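Local coordinates for cystathionine beta-lyase family protein, YNBB B.subtilis ortholog (Clostridium acetobutylicum, PDB 3HVY), which is a putative pyridoxal-phosphate-dependent lyase of the methionine gamma-lyase family, probably acting on sulfur-containing amino acids, with a suggested role in aluminium resistance, at residues I314-G319 against L323-D328; I134-S139 against V150-V155; D77-V82 against R288-G293; P298-E303 against A387-S392. All blocks are in the same frame, centred on the assembly; numbering follows the deposited sequence.

Interaction 1: residues I314-G319 against L323-D328; sequences IMELAG and LPKYND
The side chain of Glu316 crosses those of Lys325 and Tyr326 at about right angles, its two carboxylate oxygens each meeting one neighbour. The contact sits where helix 287-317 ends in a Schellman motif, with Gly319 at positive phi, and the chain goes by way of short strand 321-323 into a type I turn from Lys325 to Asp328. With CG anti to the backbone N (chi1 174°) and the chain extended beyond it, Glu316 carries its acid group off the helix to this turn. OE1 lies 3.6 Å from Tyr326 CD1, approaching the ring obliquely, and the carboxylate plane stands almost perpendicular to the ring, 86° apart. OE2 packs against the lysine chain, 3.9 Å from Lys325 CD.

No direct hydrogen bond links the segments; water does the joining. One molecule donates weakly to Glu316 OE1 and accepts from the backbone N of Tyr326. A second donates to Glu316 OE2 at 2.7 Å and accepts from Lys325 NZ at 3.1 Å, so the opposite charges, too far apart for a salt bridge, are coupled through solvent. Each charge has a direct partner nearby: Arg313 pairs with Glu316 OE1 and also lies against the Tyr326 ring in a cation-pi contact, while Asp321 forms a salt bridge with Lys325 NZ. The positive charges of Arg313 and, through water, Lys325 probably favour the ionised form of Glu316. The turn is held from within as well: Lys325 N donates to Asp328 OD2 at 2.7 Å, reaching the oxygen from above the carboxylate plane, 38° out of it.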
# COMPACT_ATOMS: atom_id res chain seq x y z
N ILE D 314 4.59 39.46 -11.97
CA ILE D 314 4.16 39.44 -13.35
C ILE D 314 2.71 39.94 -13.53
O ILE D 314 2.42 40.66 -14.46
CB ILE D 314 4.41 38.10 -14.06
CG1 ILE D 314 4.45 38.32 -15.59
CG2 ILE D 314 3.37 37.00 -13.64
CD1 ILE D 314 4.76 36.99 -16.41
N MSE D 315 1.81 39.61 -12.62
CA MSE D 315 0.43 40.06 -12.79
C MSE D 315 0.40 41.59 -12.58
O MSE D 315 -0.37 42.31 -13.20
CB MSE D 315 -0.52 39.33 -11.84
CG MSE D 315 -0.56 37.80 -12.05
SE MSE D 315 -1.04 37.34 -13.85
CE MSE D 315 -2.93 37.81 -13.80
N GLU D 316 1.24 42.07 -11.68
CA GLU D 316 1.38 43.52 -11.47
C GLU D 316 1.94 44.23 -12.73
O GLU D 316 1.41 45.26 -13.17
CB GLU D 316 2.26 43.76 -10.27
CG GLU D 316 2.63 45.16 -9.97
CD GLU D 316 3.19 45.27 -8.59
OE1 GLU D 316 4.32 44.78 -8.35
OE2 GLU D 316 2.46 45.80 -7.75
N LEU D 317 2.98 43.65 -13.34
CA LEU D 317 3.49 44.16 -14.60
C LEU D 317 2.38 44.22 -15.66
O LEU D 317 2.36 45.12 -16.51
CB LEU D 317 4.66 43.31 -15.10
CG LEU D 317 5.91 43.30 -14.25
CD1 LEU D 317 7.14 42.89 -15.07
CD2 LEU D 317 6.07 44.69 -13.63
N ALA D 318 1.43 43.30 -15.56
CA ALA D 318 0.28 43.25 -16.46
C ALA D 318 -0.85 44.23 -16.12
O ALA D 318 -1.85 44.26 -16.81
CB ALA D 318 -0.29 41.81 -16.49
N GLY D 319 -0.73 44.96 -15.01
CA GLY D 319 -1.70 45.97 -14.62
C GLY D 319 -2.57 45.64 -13.41
O GLY D 319 -3.34 46.46 -12.99
N LEU D 323 -1.97 40.91 -3.99
CA LEU D 323 -1.67 40.93 -2.58
C LEU D 323 -1.29 39.56 -2.10
O LEU D 323 -2.03 38.61 -2.34
CB LEU D 323 -2.86 41.42 -1.80
CG LEU D 323 -2.57 41.84 -0.37
CD1 LEU D 323 -1.74 43.16 -0.40
CD2 LEU D 323 -3.89 42.05 0.33
N PRO D 324 -0.15 39.44 -1.41
CA PRO D 324 0.81 40.49 -1.11
C PRO D 324 1.58 40.94 -2.34
O PRO D 324 1.48 40.27 -3.41
CB PRO D 324 1.80 39.82 -0.13
CG PRO D 324 1.10 38.59 0.33
CD PRO D 324 0.24 38.16 -0.80
N LYS D 325 2.36 42.02 -2.20
CA LYS D 325 3.19 42.50 -3.30
C LYS D 325 4.41 41.61 -3.37
O LYS D 325 4.71 40.93 -2.41
CB LYS D 325 3.60 43.95 -3.09
CG LYS D 325 2.39 44.86 -2.93
CD LYS D 325 1.46 44.84 -4.08
CE LYS D 325 0.19 45.65 -3.64
NZ LYS D 325 -0.55 45.97 -4.82
N TYR D 326 5.07 41.60 -4.51
CA TYR D 326 6.21 40.75 -4.73
C TYR D 326 7.32 40.87 -3.72
O TYR D 326 7.99 39.91 -3.42
CB TYR D 326 6.77 41.00 -6.14
CG TYR D 326 7.60 42.22 -6.34
CD1 TYR D 326 7.03 43.49 -6.30
CD2 TYR D 326 8.96 42.13 -6.64
CE1 TYR D 326 7.75 44.61 -6.53
CE2 TYR D 326 9.71 43.27 -6.91
CZ TYR D 326 9.10 44.50 -6.85
OH TYR D 326 9.78 45.65 -7.10
N ASN D 327 7.47 42.07 -3.17
CA ASN D 327 8.49 42.32 -2.20
C ASN D 327 8.00 42.41 -0.79
O ASN D 327 8.77 42.82 0.04
CB ASN D 327 9.36 43.52 -2.58
CG ASN D 327 8.62 44.82 -2.49
OD1 ASN D 327 7.40 44.85 -2.40
ND2 ASN D 327 9.34 45.91 -2.53
N ASP D 328 6.73 42.06 -0.54
CA ASP D 328 6.25 41.81 0.82
C ASP D 328 6.72 40.44 1.21
O ASP D 328 6.37 39.46 0.55
CB ASP D 328 4.72 41.78 0.89
CG ASP D 328 4.10 43.15 0.73
OD1 ASP D 328 4.70 44.14 1.18
OD2 ASP D 328 2.99 43.22 0.19
O HOH W 1 3.80 42.62 -6.94
O HOH W 2 -0.15 45.25 -7.76

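Interaction 2: residues I134-S139 against V150-V155; sequences IGMDDS and VKYKMV
Strand 151-154 meets the chain just past helix 131-134 through Tyr152, whose ring lies against Ile134 and Met136. This strand is an outermost one of the seven-stranded mixed sheet, and the helix stops in a Schellman motif with Gly135 at positive phi. At the start of the strand segment, Val150 brings its carbonyl to a water that donates both to Val150 O, at 2.8 Å, and to Ile134 O, at 2.9 Å; the bridge joins the end of the helix to the approach of the strand.

Two residues on, Tyr152 supplies most of the contact. Its CG stands anti to the backbone N (chi1 -177°), which swings the ring out to the loop. Ile134 CG2 sits over one face, 3.6 Å from the ring centroid and 16° off the normal, a CH-pi contact displaced toward the CG side. The other branch of Ile134 follows the ring outward, CD1 reaching 3.9 Å from Tyr152 OH. Met136, modelled as selenomethionine, stretches its extended chain in and places CE 3.4 Å from Tyr152 CE2, coming obliquely to the ring. The phenol oxygen is taken up by a hydrogen bond with Ser121 on the adjacent strand 118-121, and Pro126 touches both Tyr152 and Ile134.

Further along, the CB of Met154 also points toward the loop, but its side chain comes no nearer than 5.0 Å and packs on Met125. Across the pair the ring is thus packed by dispersion and CH-pi contact, while its hydroxyl is fixed from outside by Ser121 and the one polar link between the segments runs through water.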
# COMPACT_ATOMS: atom_id res chain seq x y z
N ILE D 134 -17.54 25.68 15.12
CA ILE D 134 -17.97 26.69 16.09
C ILE D 134 -19.48 26.58 16.40
O ILE D 134 -19.90 26.64 17.56
CB ILE D 134 -17.60 28.10 15.58
CG1 ILE D 134 -16.07 28.22 15.54
CG2 ILE D 134 -18.27 29.16 16.45
CD1 ILE D 134 -15.48 29.17 14.54
N GLY D 135 -20.28 26.40 15.35
CA GLY D 135 -21.74 26.29 15.48
C GLY D 135 -22.39 27.62 15.18
O GLY D 135 -23.09 28.20 16.00
N MSE D 136 -22.16 28.13 13.98
CA MSE D 136 -22.62 29.45 13.66
C MSE D 136 -24.03 29.53 13.19
O MSE D 136 -24.63 30.58 13.25
CB MSE D 136 -21.63 30.13 12.73
CG MSE D 136 -20.54 30.74 13.57
SE MSE D 136 -19.30 31.50 12.45
CE MSE D 136 -17.73 31.54 13.52
N ASP D 137 -24.61 28.41 12.78
CA ASP D 137 -26.01 28.37 12.36
C ASP D 137 -26.81 27.48 13.32
O ASP D 137 -26.64 26.28 13.32
CB ASP D 137 -26.06 27.86 10.91
CG ASP D 137 -27.46 27.70 10.38
OD1 ASP D 137 -28.44 27.87 11.15
OD2 ASP D 137 -27.58 27.38 9.19
N ASP D 138 -27.68 28.08 14.12
CA ASP D 138 -28.44 27.35 15.13
C ASP D 138 -29.63 26.55 14.56
O ASP D 138 -30.40 25.95 15.31
CB ASP D 138 -28.89 28.30 16.27
N SER D 139 -29.79 26.52 13.24
CA SER D 139 -30.82 25.69 12.61
C SER D 139 -30.28 24.30 12.22
O SER D 139 -31.03 23.43 11.81
CB SER D 139 -31.36 26.36 11.33
OG SER D 139 -30.48 26.22 10.22
N VAL D 150 -20.20 25.41 24.41
CA VAL D 150 -19.02 26.26 24.31
C VAL D 150 -19.45 27.59 23.68
O VAL D 150 -20.04 27.62 22.61
CB VAL D 150 -17.91 25.59 23.55
CG1 VAL D 150 -16.67 26.52 23.44
CG2 VAL D 150 -17.57 24.28 24.25
N LYS D 151 -19.19 28.68 24.39
CA LYS D 151 -19.51 30.02 23.93
C LYS D 151 -18.42 30.50 22.97
O LYS D 151 -17.28 30.01 23.01
CB LYS D 151 -19.65 30.96 25.13
CG LYS D 151 -20.78 30.56 26.07
CD LYS D 151 -20.76 31.37 27.38
CE LYS D 151 -22.06 31.25 28.19
NZ LYS D 151 -22.31 29.95 28.85
N TYR D 152 -18.79 31.45 22.10
CA TYR D 152 -17.90 31.95 21.06
C TYR D 152 -17.88 33.46 21.00
O TYR D 152 -18.92 34.08 21.07
CB TYR D 152 -18.33 31.43 19.71
CG TYR D 152 -17.43 31.85 18.58
CD1 TYR D 152 -16.14 31.41 18.52
CD2 TYR D 152 -17.89 32.64 17.52
CE1 TYR D 152 -15.31 31.79 17.51
CE2 TYR D 152 -17.05 33.00 16.46
CZ TYR D 152 -15.75 32.56 16.47
OH TYR D 152 -14.84 32.86 15.44
N LYS D 153 -16.70 34.05 20.94
CA LYS D 153 -16.58 35.48 20.68
C LYS D 153 -15.64 35.64 19.52
O LYS D 153 -14.70 34.86 19.37
CB LYS D 153 -16.03 36.27 21.87
CG LYS D 153 -16.95 36.35 23.02
CD LYS D 153 -16.35 37.03 24.28
CE LYS D 153 -17.50 37.45 25.24
NZ LYS D 153 -17.07 38.02 26.56
N MSE D 154 -15.86 36.69 18.74
CA MSE D 154 -15.01 37.00 17.64
C MSE D 154 -14.66 38.48 17.60
O MSE D 154 -15.54 39.34 17.75
CB MSE D 154 -15.69 36.51 16.38
CG MSE D 154 -14.79 36.63 15.21
SE MSE D 154 -15.56 37.92 14.06
CE MSE D 154 -16.52 36.39 13.41
N VAL D 155 -13.38 38.79 17.47
CA VAL D 155 -12.91 40.19 17.50
C VAL D 155 -12.59 40.55 16.06
O VAL D 155 -11.69 39.97 15.44
CB VAL D 155 -11.69 40.43 18.44
CG1 VAL D 155 -11.29 41.94 18.52
CG2 VAL D 155 -11.92 39.86 19.90
O HOH W 3 -19.59 28.29 19.92

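Interaction 3: residues D77-V82 against R288-G293; sequences DSLDRV and RSLYEG
Leu79 reaches from helix 74-87 to helix 287-317 and fits between Tyr291 and Leu290. Here the two helices of this type I pyridoxal-phosphate fold pack almost parallel, their local axes 11.1 Å apart and inclined by 16°, and every residue that touches is buried.

Starting at Leu79 CB, the first neighbour is the outer end of the tyrosine: CB lies 3.8 Å from Tyr291 OH and only slightly farther from CZ. Because CG is anti to the backbone N (chi1 -174°), the rest of the leucine heads for the other helix, while the tyrosine runs the opposite way, and the two side chains slide past each other. At the fork the branches part company. Leu79 CD1 rests over one face of the Tyr291 ring, 4.0 Å from its centroid and 23° off the normal, a CH-pi contact offset toward the CD1-CE1 side. Leu79 CD2 goes to Leu290 instead, 3.7 Å from Leu290 CB and 4.1 Å from Leu290 CD1; these two leucines cross at about a right angle.

Beyond the pair, Leu294, one turn after Leu290, lies against Leu79 and Val82, and Phe383 of a second subunit packs on Tyr291, so the ring also belongs to a subunit interface. The buried phenol is satisfied by a hydrogen bond with Gly75 O at the start of helix 74-87. That places the hydroxyl close beside the first turns of the helix: Tyr291 OH comes within 3.1 Å of Leu79 N, at an angle too poor for a hydrogen bond, and within 3.3 Å of Ser78 CB.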
# COMPACT_ATOMS: atom_id res chain seq x y z
N ASP D 77 5.53 7.00 16.28
CA ASP D 77 5.92 7.67 17.52
C ASP D 77 7.16 8.52 17.35
O ASP D 77 7.28 9.58 17.94
CB ASP D 77 6.08 6.65 18.65
CG ASP D 77 4.75 5.98 19.01
OD1 ASP D 77 3.66 6.55 18.71
OD2 ASP D 77 4.82 4.88 19.54
N SER D 78 8.08 8.08 16.52
CA SER D 78 9.27 8.88 16.27
C SER D 78 8.98 10.06 15.36
O SER D 78 9.66 11.12 15.46
CB SER D 78 10.36 8.00 15.65
OG SER D 78 10.93 7.09 16.58
N LEU D 79 8.01 9.92 14.46
CA LEU D 79 7.67 11.10 13.60
C LEU D 79 7.10 12.19 14.49
O LEU D 79 7.42 13.35 14.33
CB LEU D 79 6.73 10.79 12.46
CG LEU D 79 6.45 11.93 11.47
CD1 LEU D 79 7.72 12.38 10.79
CD2 LEU D 79 5.47 11.42 10.43
N ASP D 80 6.22 11.82 15.41
CA ASP D 80 5.77 12.81 16.40
C ASP D 80 6.94 13.51 17.12
O ASP D 80 6.90 14.71 17.33
CB ASP D 80 4.91 12.14 17.45
CG ASP D 80 3.58 11.64 16.91
OD1 ASP D 80 3.23 11.96 15.77
OD2 ASP D 80 2.88 10.86 17.63
N ARG D 81 7.98 12.76 17.53
CA ARG D 81 9.12 13.39 18.20
C ARG D 81 9.89 14.31 17.26
O ARG D 81 10.32 15.40 17.65
CB ARG D 81 10.04 12.35 18.80
CG ARG D 81 9.43 11.70 20.03
CD ARG D 81 10.44 10.85 20.79
NE ARG D 81 10.65 9.56 20.14
CZ ARG D 81 9.85 8.49 20.29
NH1 ARG D 81 8.82 8.49 21.13
NH2 ARG D 81 10.11 7.39 19.63
N VAL D 82 10.01 13.91 15.99
CA VAL D 82 10.72 14.76 15.00
C VAL D 82 9.97 16.10 14.81
O VAL D 82 10.59 17.17 14.85
CB VAL D 82 10.93 13.99 13.66
CG1 VAL D 82 11.36 14.94 12.53
CG2 VAL D 82 11.98 12.81 13.88
N ARG D 288 7.11 5.92 5.49
CA ARG D 288 8.23 6.39 4.66
C ARG D 288 7.84 7.70 3.93
O ARG D 288 8.58 8.65 3.91
CB ARG D 288 8.65 5.30 3.67
CG ARG D 288 9.82 5.64 2.80
CD ARG D 288 10.16 4.55 1.76
NE ARG D 288 10.76 3.38 2.43
CZ ARG D 288 10.13 2.21 2.61
NH1 ARG D 288 8.91 2.01 2.14
NH2 ARG D 288 10.74 1.23 3.24
N SER D 289 6.65 7.75 3.36
CA SER D 289 6.25 8.90 2.58
C SER D 289 6.11 10.14 3.46
O SER D 289 6.42 11.25 3.00
CB SER D 289 4.96 8.59 1.81
OG SER D 289 3.83 8.62 2.68
N LEU D 290 5.69 9.98 4.71
CA LEU D 290 5.54 11.13 5.61
C LEU D 290 6.90 11.68 6.02
O LEU D 290 7.09 12.89 6.07
CB LEU D 290 4.70 10.80 6.86
CG LEU D 290 3.23 10.42 6.63
CD1 LEU D 290 2.48 10.14 7.96
CD2 LEU D 290 2.57 11.54 5.76
N TYR D 291 7.87 10.79 6.27
CA TYR D 291 9.22 11.23 6.60
C TYR D 291 9.88 11.88 5.41
O TYR D 291 10.47 12.94 5.52
CB TYR D 291 10.11 10.02 7.03
CG TYR D 291 9.94 9.55 8.49
CD1 TYR D 291 10.57 10.23 9.54
CD2 TYR D 291 9.22 8.41 8.81
CE1 TYR D 291 10.47 9.79 10.83
CE2 TYR D 291 9.10 7.98 10.09
CZ TYR D 291 9.72 8.67 11.12
OH TYR D 291 9.60 8.27 12.44
N GLU D 292 9.85 11.21 4.25
CA GLU D 292 10.47 11.79 3.08
C GLU D 292 9.82 13.11 2.73
O GLU D 292 10.47 14.04 2.36
CB GLU D 292 10.40 10.85 1.87
CG GLU D 292 11.20 11.45 0.71
CD GLU D 292 11.39 10.55 -0.50
OE1 GLU D 292 10.80 9.45 -0.54
OE2 GLU D 292 12.16 10.96 -1.41
N GLY D 293 8.49 13.18 2.83
CA GLY D 293 7.78 14.38 2.57
C GLY D 293 8.21 15.51 3.47
O GLY D 293 8.39 16.66 3.01

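Interaction 4: residues P298-E303 against A387-S392; sequences PHVTIE and ASIELS. With EDO (1,2-ethanediol), chain Y.
Val300 packs its CG1 on Ile389 CG1 at 3.8 Å, a buried apolar contact between the long helix 287-317 and the loop leading into strand 392-396 of the five-stranded antiparallel sheet. The methyl of Val300 and the CG1 methylene of Ile389 meet because each CG1 is anti to its own main-chain nitrogen (chi1 175° in Val300, -171° in Ile389). Ile389 CD1 comes 4.3 Å from Thr301 CA, on the next helical residue. The helix is kinked here, the N atoms of Pro298 and His299 making no bond to the preceding turn. On its flank Thr301 touches Asn245, the neighbour of Lys244, which carries the pyridoxal phosphate as a Schiff base.

The polar interactions lie to the sides of this apolar contact. Thr301 OG1 is hydrogen-bonded to Ala297 O, and Glu390, whose CB points away from the helix, accepts from Phe383 N and Val384 N with its two carboxylate oxygens. His299 meets His299 of a second subunit through a hydrogen bond between their NE2 atoms. Glu303 holds a 1,2-ethanediol, probably from the crystallisation liquor, with both carboxylate oxygens: EDO O1 donates to OE1 and EDO O2 to OE2, each at 2.6 Å.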
# COMPACT_ATOMS: atom_id res chain seq x y z
N PRO D 298 10.81 21.80 3.40
CA PRO D 298 11.41 23.14 3.35
C PRO D 298 11.70 23.59 1.93
O PRO D 298 11.60 24.76 1.62
CB PRO D 298 12.75 22.94 4.10
CG PRO D 298 12.46 21.87 5.10
CD PRO D 298 11.60 20.89 4.27
N HIS D 299 12.13 22.66 1.10
CA HIS D 299 12.43 22.94 -0.31
C HIS D 299 11.18 23.20 -1.14
O HIS D 299 11.07 24.22 -1.82
CB HIS D 299 13.29 21.80 -0.92
CG HIS D 299 13.72 22.06 -2.33
ND1 HIS D 299 14.95 22.60 -2.64
CD2 HIS D 299 13.09 21.84 -3.51
CE1 HIS D 299 15.05 22.72 -3.96
NE2 HIS D 299 13.94 22.26 -4.51
N VAL D 300 10.29 22.25 -1.14
CA VAL D 300 9.06 22.37 -1.90
C VAL D 300 8.24 23.60 -1.50
O VAL D 300 7.69 24.29 -2.38
CB VAL D 300 8.26 21.07 -1.84
CG1 VAL D 300 6.92 21.25 -2.54
CG2 VAL D 300 9.07 19.93 -2.57
N THR D 301 8.22 23.92 -0.21
CA THR D 301 7.51 25.11 0.28
C THR D 301 8.04 26.36 -0.37
O THR D 301 7.25 27.17 -0.86
CB THR D 301 7.57 25.22 1.83
OG1 THR D 301 6.90 24.10 2.41
CG2 THR D 301 7.02 26.54 2.38
N ILE D 302 9.37 26.46 -0.54
CA ILE D 302 9.97 27.63 -1.09
C ILE D 302 9.83 27.68 -2.60
O ILE D 302 9.79 28.76 -3.17
CB ILE D 302 11.41 27.80 -0.59
CG1 ILE D 302 11.38 28.12 0.93
CG2 ILE D 302 12.23 28.96 -1.37
CD1 ILE D 302 10.76 29.48 1.30
N GLU D 303 9.69 26.53 -3.25
CA GLU D 303 9.30 26.55 -4.65
C GLU D 303 7.92 27.22 -4.81
O GLU D 303 7.71 28.02 -5.73
CB GLU D 303 9.23 25.14 -5.22
CG GLU D 303 10.58 24.39 -5.29
CD GLU D 303 11.60 25.11 -6.16
OE1 GLU D 303 11.36 25.25 -7.37
OE2 GLU D 303 12.66 25.54 -5.62
N ALA D 387 -4.69 18.53 -2.63
CA ALA D 387 -3.39 18.97 -2.08
C ALA D 387 -3.11 20.39 -2.50
O ALA D 387 -3.10 20.67 -3.67
CB ALA D 387 -2.22 18.08 -2.56
N SER D 388 -2.89 21.32 -1.59
CA SER D 388 -2.70 22.65 -2.14
C SER D 388 -1.26 23.13 -2.18
O SER D 388 -1.01 24.24 -2.63
CB SER D 388 -3.71 23.67 -1.61
OG SER D 388 -3.91 23.52 -0.23
N ILE D 389 -0.30 22.25 -1.84
CA ILE D 389 1.08 22.57 -2.08
C ILE D 389 1.37 22.35 -3.59
O ILE D 389 2.41 22.77 -4.12
CB ILE D 389 2.00 21.72 -1.16
CG1 ILE D 389 3.46 22.17 -1.21
CG2 ILE D 389 1.84 20.22 -1.49
CD1 ILE D 389 3.69 23.65 -0.88
N GLU D 390 0.47 21.66 -4.28
CA GLU D 390 0.56 21.52 -5.73
C GLU D 390 -0.14 22.70 -6.35
O GLU D 390 -1.11 23.22 -5.78
CB GLU D 390 -0.09 20.25 -6.24
CG GLU D 390 0.40 19.00 -5.62
CD GLU D 390 -0.10 17.72 -6.30
OE1 GLU D 390 -0.10 17.64 -7.59
OE2 GLU D 390 -0.43 16.77 -5.53
N LEU D 391 0.28 23.07 -7.56
CA LEU D 391 -0.25 24.22 -8.26
C LEU D 391 -1.77 24.10 -8.36
O LEU D 391 -2.32 23.13 -8.92
CB LEU D 391 0.35 24.40 -9.66
CG LEU D 391 -0.06 25.68 -10.39
CD1 LEU D 391 0.43 26.94 -9.65
CD2 LEU D 391 0.37 25.68 -11.85
N SER D 392 -2.42 25.10 -7.81
CA SER D 392 -3.90 25.13 -7.79
C SER D 392 -4.39 26.57 -7.60
O SER D 392 -3.62 27.47 -7.34
CB SER D 392 -4.37 24.27 -6.63
OG SER D 392 -3.65 24.58 -5.41
C1 EDO Y . 14.23 27.18 -8.64
O1 EDO Y . 13.24 26.21 -8.88
C2 EDO Y . 13.93 27.87 -7.32
O2 EDO Y . 14.58 27.25 -6.20

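From the N terminus, the chain passes first through 77-82, whose partner 288-293 comes more than 200 residues later. Interaction 2 nests inside that long loop, closing a short excursion between helix 131-134 and strand 151-154 at the edge of the mixed sheet. Once interaction 3 has closed, helix 287-317 runs on into 298-303, where interaction 4 opens; interaction 1 nests within it, at the C-terminal end of the helix, before 387-392 closes the loop. None of the loops cross. One helix thus serves interactions 3, 4 and 1 in turn, linking helix 74-87 to the antiparallel-sheet region; interactions 1 and 3 have centres about 36 Å apart.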